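Local coordinates for DNA translocase coupling protein (Clostridium perfringens, PDB 6O1W) that probably couples ATP binding to DNA translocation during conjugative transfer of plasmid pCW3, as a membrane-anchored relative of FtsK and SpoIIIE, at residues 180-184 with 185-189; 147-150 with 151-155. All blocks are in the same frame, centred on the assembly; numbering follows the deposited sequence.

Contact 1 (180-184 with 185-189). With BGC (beta-D-glucopyranose), chain E.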
loop_
_atom_site.group_PDB
_atom_site.type_symbol
_atom_site.label_atom_id
_atom_site.label_comp_id
_atom_site.label_asym_id
_atom_site.label_seq_id
_atom_site.Cartn_x
_atom_site.Cartn_y
_atom_site.Cartn_z
ATOM N N GLN A 180 -17.372 -8.826 -13.475
ATOM C CA GLN A 180 -17.451 -10.259 -13.230
ATOM C C GLN A 180 -16.687 -10.597 -11.960
ATOM O O GLN A 180 -15.516 -10.207 -11.810
ATOM C CB GLN A 180 -16.795 -10.976 -14.393
ATOM C CG GLN A 180 -17.553 -12.148 -14.963
ATOM C CD GLN A 180 -16.766 -12.671 -16.141
ATOM O OE1 GLN A 180 -16.872 -12.160 -17.268
ATOM N NE2 GLN A 180 -15.924 -13.669 -15.897
ATOM N N VAL A 181 -17.339 -11.354 -11.080
ATOM C CA VAL A 181 -16.753 -11.846 -9.830
ATOM C C VAL A 181 -16.462 -13.331 -10.019
ATOM O O VAL A 181 -17.365 -14.093 -10.309
ATOM C CB VAL A 181 -17.637 -11.573 -8.567
ATOM C CG1 VAL A 181 -16.925 -12.034 -7.282
ATOM C CG2 VAL A 181 -18.037 -10.096 -8.466
ATOM N N ILE A 182 -15.187 -13.723 -9.864
ATOM C CA ILE A 182 -14.686 -15.091 -9.969
ATOM C C ILE A 182 -14.493 -15.586 -8.535
ATOM O O ILE A 182 -13.722 -14.990 -7.782
ATOM C CB ILE A 182 -13.392 -15.102 -10.822
ATOM C CG1 ILE A 182 -13.703 -14.924 -12.338
ATOM C CG2 ILE A 182 -12.576 -16.362 -10.591
ATOM C CD1 ILE A 182 -14.134 -13.493 -12.797
ATOM N N THR A 183 -15.202 -16.663 -8.165
ATOM C CA THR A 183 -15.229 -17.198 -6.804
ATOM C C THR A 183 -14.578 -18.583 -6.609
ATOM O O THR A 183 -14.564 -19.097 -5.480
ATOM C CB THR A 183 -16.686 -17.248 -6.299
ATOM O OG1 THR A 183 -17.380 -18.217 -7.067
ATOM C CG2 THR A 183 -17.394 -15.916 -6.388
ATOM N N GLU A 184 -14.118 -19.217 -7.688
ATOM C CA GLU A 184 -13.506 -20.544 -7.574
ATOM C C GLU A 184 -12.370 -20.692 -8.581
ATOM O O GLU A 184 -12.306 -19.937 -9.540
ATOM C CB GLU A 184 -14.576 -21.682 -7.638
ATOM C CG GLU A 184 -14.791 -22.362 -8.990
ATOM C CD GLU A 184 -15.622 -21.650 -10.037
ATOM O OE1 GLU A 184 -16.392 -20.729 -9.681
ATOM O OE2 GLU A 184 -15.524 -22.041 -11.221
ATOM N N VAL A 185 -11.481 -21.656 -8.341
ATOM C CA VAL A 185 -10.266 -21.921 -9.103
ATOM C C VAL A 185 -10.534 -22.277 -10.594
ATOM O O VAL A 185 -9.743 -21.859 -11.446
ATOM C CB VAL A 185 -9.365 -22.966 -8.376
ATOM C CG1 VAL A 185 -9.948 -24.389 -8.416
ATOM C CG2 VAL A 185 -7.940 -22.925 -8.907
ATOM N N ASP A 186 -11.656 -22.966 -10.910
ATOM C CA ASP A 186 -11.998 -23.296 -12.298
ATOM C C ASP A 186 -12.281 -22.022 -13.092
ATOM O O ASP A 186 -11.715 -21.827 -14.175
ATOM C CB ASP A 186 -13.215 -24.260 -12.366
ATOM C CG ASP A 186 -13.049 -25.620 -11.719
ATOM O OD1 ASP A 186 -11.906 -26.088 -11.610
ATOM O OD2 ASP A 186 -14.075 -26.231 -11.351
ATOM N N ALA A 187 -13.132 -21.133 -12.544
ATOM C CA ALA A 187 -13.442 -19.847 -13.172
ATOM C C ALA A 187 -12.174 -18.972 -13.272
ATOM O O ALA A 187 -12.013 -18.282 -14.271
ATOM C CB ALA A 187 -14.517 -19.126 -12.392
ATOM N N ALA A 188 -11.248 -19.053 -12.288
ATOM C CA ALA A 188 -9.978 -18.286 -12.311
ATOM C C ALA A 188 -9.047 -18.783 -13.412
ATOM O O ALA A 188 -8.391 -17.949 -14.020
ATOM C CB ALA A 188 -9.265 -18.349 -10.960
ATOM N N GLU A 189 -8.973 -20.126 -13.672
ATOM C CA GLU A 189 -8.141 -20.633 -14.777
ATOM C C GLU A 189 -8.691 -20.091 -16.108
ATOM O O GLU A 189 -7.914 -19.585 -16.905
ATOM C CB GLU A 189 -8.026 -22.182 -14.798
ATOM C CG GLU A 189 -7.634 -22.728 -16.170
ATOM C CD GLU A 189 -7.117 -24.149 -16.324
ATOM O OE1 GLU A 189 -7.495 -25.038 -15.529
ATOM O OE2 GLU A 189 -6.351 -24.377 -17.287
HETATM C C2 BGC E . -15.131 -12.399 -21.567
HETATM C C3 BGC E . -15.049 -13.795 -22.171
HETATM C C4 BGC E . -14.117 -14.668 -21.340
HETATM C C5 BGC E . -14.562 -14.672 -19.880
HETATM C C6 BGC E . -13.603 -15.406 -18.973
HETATM C C1 BGC E . -15.574 -12.504 -20.110
HETATM O O1 BGC E . -15.652 -11.241 -19.542
HETATM O O2 BGC E . -16.040 -11.593 -22.308
HETATM O O3 BGC E . -14.604 -13.720 -23.520
HETATM O O4 BGC E . -14.105 -16.005 -21.829
HETATM O O5 BGC E . -14.650 -13.322 -19.390
HETATM O O6 BGC E . -14.029 -15.335 -17.621
#
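Glu184 OE2 accepts a hydrogen bond from Ala187 N at 2.9 Å. The N-H meets the carboxylate from above its plane, about 63° out of it, and the bond is bent, with an N-H...O angle of 131°. The Glu184 chain bends at chi2 (-78°), which brings the carboxylate over the first turn of helix 185-209. There Glu184 OE2 also packs against the methyl of Ala187, 3.3 Å from Ala187 CB, and touches CB of Asp186. The main chain of Glu184 takes part as well. Glu184 O accepts from Ala188 N at 3.1 Å, and this is the first bond of the helical pattern. One residue thus grips two successive amides at the helix start, one through its side chain and one through its backbone.

OE2 of Glu184 lies 4.4 Å from OD2 of Asp186. This proximity of like charges is probably eased by the helix N terminus and by Lys252, which forms a salt bridge with Asp186 OD1. Beneath the turn, the strand residue Ile182 supplies the apolar support. Ile182 CG2 lies anti to the backbone N and reaches Ala188 N at 3.4 Å. Ile182 CG2 is also 3.8 Å from Ala187 CB and close to CB of Ala188. Phe165 also packs on Ala188, while the Val185 side chain packs on Leu253 and Ile256 of helix 247-266.

At the strand end of the segment, Gln180 borders a bound beta-D-glucopyranose together with Tyr161 and Tyr194. Tyr161 OH is hydrogen-bonded to the sugar. Glu184 is the N-cap of helix 185-209, its side chain capping Ala187 N. The turn joins edge strand 179-182 to this helix in the FtsK/SpoIIIE-type P-loop NTPase fold.

Contact 2 (147-150 with 151-155)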
loop_
_atom_site.group_PDB
_atom_site.type_symbol
_atom_site.label_atom_id
_atom_site.label_comp_id
_atom_site.label_asym_id
_atom_site.label_seq_id
_atom_site.Cartn_x
_atom_site.Cartn_y
_atom_site.Cartn_z
ATOM N N ARG A 147 -10.442 -1.372 -3.435
ATOM C CA ARG A 147 -11.819 -1.056 -3.859
ATOM C C ARG A 147 -11.957 0.426 -4.243
ATOM O O ARG A 147 -12.745 0.747 -5.127
ATOM C CB ARG A 147 -12.842 -1.465 -2.795
ATOM C CG ARG A 147 -12.937 -2.985 -2.630
ATOM C CD ARG A 147 -13.959 -3.363 -1.575
ATOM N NE ARG A 147 -13.883 -4.791 -1.265
ATOM C CZ ARG A 147 -13.271 -5.299 -0.199
ATOM N NH1 ARG A 147 -12.696 -4.500 0.693
ATOM N NH2 ARG A 147 -13.244 -6.612 -0.005
ATOM N N CYS A 148 -11.170 1.307 -3.592
ATOM C CA CYS A 148 -11.080 2.749 -3.889
ATOM C C CYS A 148 -10.446 2.957 -5.275
ATOM O O CYS A 148 -10.917 3.775 -6.046
ATOM C CB CYS A 148 -10.259 3.453 -2.813
ATOM S SG CYS A 148 -10.262 5.245 -2.959
ATOM N N ILE A 149 -9.363 2.230 -5.575
ATOM C CA ILE A 149 -8.683 2.248 -6.885
ATOM C C ILE A 149 -9.671 1.739 -7.953
ATOM O O ILE A 149 -9.795 2.354 -9.001
ATOM C CB ILE A 149 -7.400 1.374 -6.853
ATOM C CG1 ILE A 149 -6.315 2.045 -5.954
ATOM C CG2 ILE A 149 -6.865 1.118 -8.310
ATOM C CD1 ILE A 149 -5.222 1.134 -5.552
ATOM N N LEU A 150 -10.373 0.618 -7.661
ATOM C CA LEU A 150 -11.353 -0.002 -8.552
ATOM C C LEU A 150 -12.443 0.990 -8.932
ATOM O O LEU A 150 -12.756 1.112 -10.111
ATOM C CB LEU A 150 -11.964 -1.246 -7.867
ATOM C CG LEU A 150 -13.147 -1.946 -8.552
ATOM C CD1 LEU A 150 -12.751 -2.456 -10.000
ATOM C CD2 LEU A 150 -13.665 -3.100 -7.675
ATOM N N TRP A 151 -13.016 1.693 -7.934
ATOM C CA TRP A 151 -14.065 2.701 -8.108
ATOM C C TRP A 151 -13.624 3.818 -9.072
ATOM O O TRP A 151 -14.345 4.153 -10.009
ATOM C CB TRP A 151 -14.435 3.287 -6.731
ATOM C CG TRP A 151 -15.430 4.402 -6.841
ATOM C CD1 TRP A 151 -15.190 5.734 -6.655
ATOM C CD2 TRP A 151 -16.781 4.300 -7.332
ATOM N NE1 TRP A 151 -16.339 6.458 -6.888
ATOM C CE2 TRP A 151 -17.328 5.602 -7.322
ATOM C CE3 TRP A 151 -17.598 3.220 -7.723
ATOM C CZ2 TRP A 151 -18.656 5.861 -7.689
ATOM C CZ3 TRP A 151 -18.909 3.478 -8.106
ATOM C CH2 TRP A 151 -19.421 4.788 -8.098
ATOM N N GLN A 152 -12.409 4.332 -8.874
ATOM C CA GLN A 152 -11.803 5.371 -9.703
ATOM C C GLN A 152 -11.706 4.935 -11.159
ATOM O O GLN A 152 -12.168 5.666 -12.038
ATOM C CB GLN A 152 -10.424 5.788 -9.147
ATOM C CG GLN A 152 -10.554 6.512 -7.802
ATOM C CD GLN A 152 -9.239 6.885 -7.171
ATOM O OE1 GLN A 152 -8.855 6.408 -6.105
ATOM N NE2 GLN A 152 -8.524 7.745 -7.808
ATOM N N LEU A 153 -11.197 3.712 -11.397
ATOM C CA LEU A 153 -11.086 3.147 -12.737
ATOM C C LEU A 153 -12.434 2.834 -13.371
ATOM O O LEU A 153 -12.584 3.049 -14.572
ATOM C CB LEU A 153 -10.157 1.935 -12.761
ATOM C CG LEU A 153 -8.724 2.277 -12.366
ATOM C CD1 LEU A 153 -7.895 1.016 -12.201
ATOM C CD2 LEU A 153 -8.106 3.303 -13.349
ATOM N N LEU A 154 -13.418 2.369 -12.576
ATOM C CA LEU A 154 -14.784 2.114 -13.078
ATOM C C LEU A 154 -15.417 3.444 -13.538
ATOM O O LEU A 154 -16.145 3.469 -14.529
ATOM C CB LEU A 154 -15.663 1.486 -11.967
ATOM C CG LEU A 154 -15.415 0.007 -11.643
ATOM C CD1 LEU A 154 -16.289 -0.445 -10.523
ATOM C CD2 LEU A 154 -15.645 -0.891 -12.873
ATOM N N LYS A 155 -15.102 4.550 -12.826
ATOM C CA LYS A 155 -15.557 5.918 -13.136
ATOM C C LYS A 155 -14.855 6.464 -14.364
ATOM O O LYS A 155 -15.359 7.397 -14.955
ATOM C CB LYS A 155 -15.319 6.877 -11.932
ATOM C CG LYS A 155 -16.305 6.709 -10.780
ATOM C CD LYS A 155 -17.641 7.385 -11.074
ATOM C CE LYS A 155 -17.688 8.836 -10.672
ATOM N NZ LYS A 155 -18.747 9.560 -11.417
#
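Trp151 N donates to Arg147 O at 3.0 Å, and Trp151 CB lies 3.4 Å from Arg147 O. With CG anti to the backbone N (chi1 176°), the indole leaves beside the carbonyl carbon, on the side of Lys155. Lys155 CG sits 3.7 Å above one face of the Trp151 ring, offset toward the rim. Trp151 NE1 is hydrogen-bonded to Asp102 OD1, and Trp100 and Phe343 meet the indole.

Gln152 N binds Cys148 O. Gln152 CG lies 3.3 Å from Cys148 O, and the chain is extended beyond CG.

Leu153 N binds Ile149 O. The two side chains lie side by side and point the same way, with Leu153 CD1 4.0 Å from Ile149 CG2.

Leu154 N donates to Leu150 O at 2.8 Å. The Leu154 side chain crosses that of Leu150 at a slant, with Leu154 CG 4.0 Å from Leu150 CD1. These four bonds are the regular i to i+4 bonds of an alpha helix.

This is helix 142-155, which begins at the Walker A residues Lys142 and Ser143 of the predicted ATP site. The Arg147 side chain lies close to Ser143. The helix is buried on several sides. Leu150 and Leu154 pack on strand 159-163, and Leu150 and Leu153 on strand 229-233. Ile149, Gln152 and Leu153 touch strand 111-116.

Overall arrangement
From the N terminus, the chain passes strand 132-135 and the Walker A segment, then enters helix 142-155, where contact 2 lies. It goes on through strand 159-163 and reaches edge strand 179-182, where contact 1 turns it into helix 185-209. The two contacts follow in series. Each is local, so neither closes a long loop, and they do not nest or cross. The centres of contact 1 and contact 2 are about 21 Å apart. The nearest atoms of contact 1 and contact 2 are about 8 Å apart. Strand 159-163 relates them: helix 142-155 packs on it, and strand 179-182 runs parallel beside it. Contact 2 thus belongs to the buried middle of the NTPase fold, and contact 1 to its sheet edge.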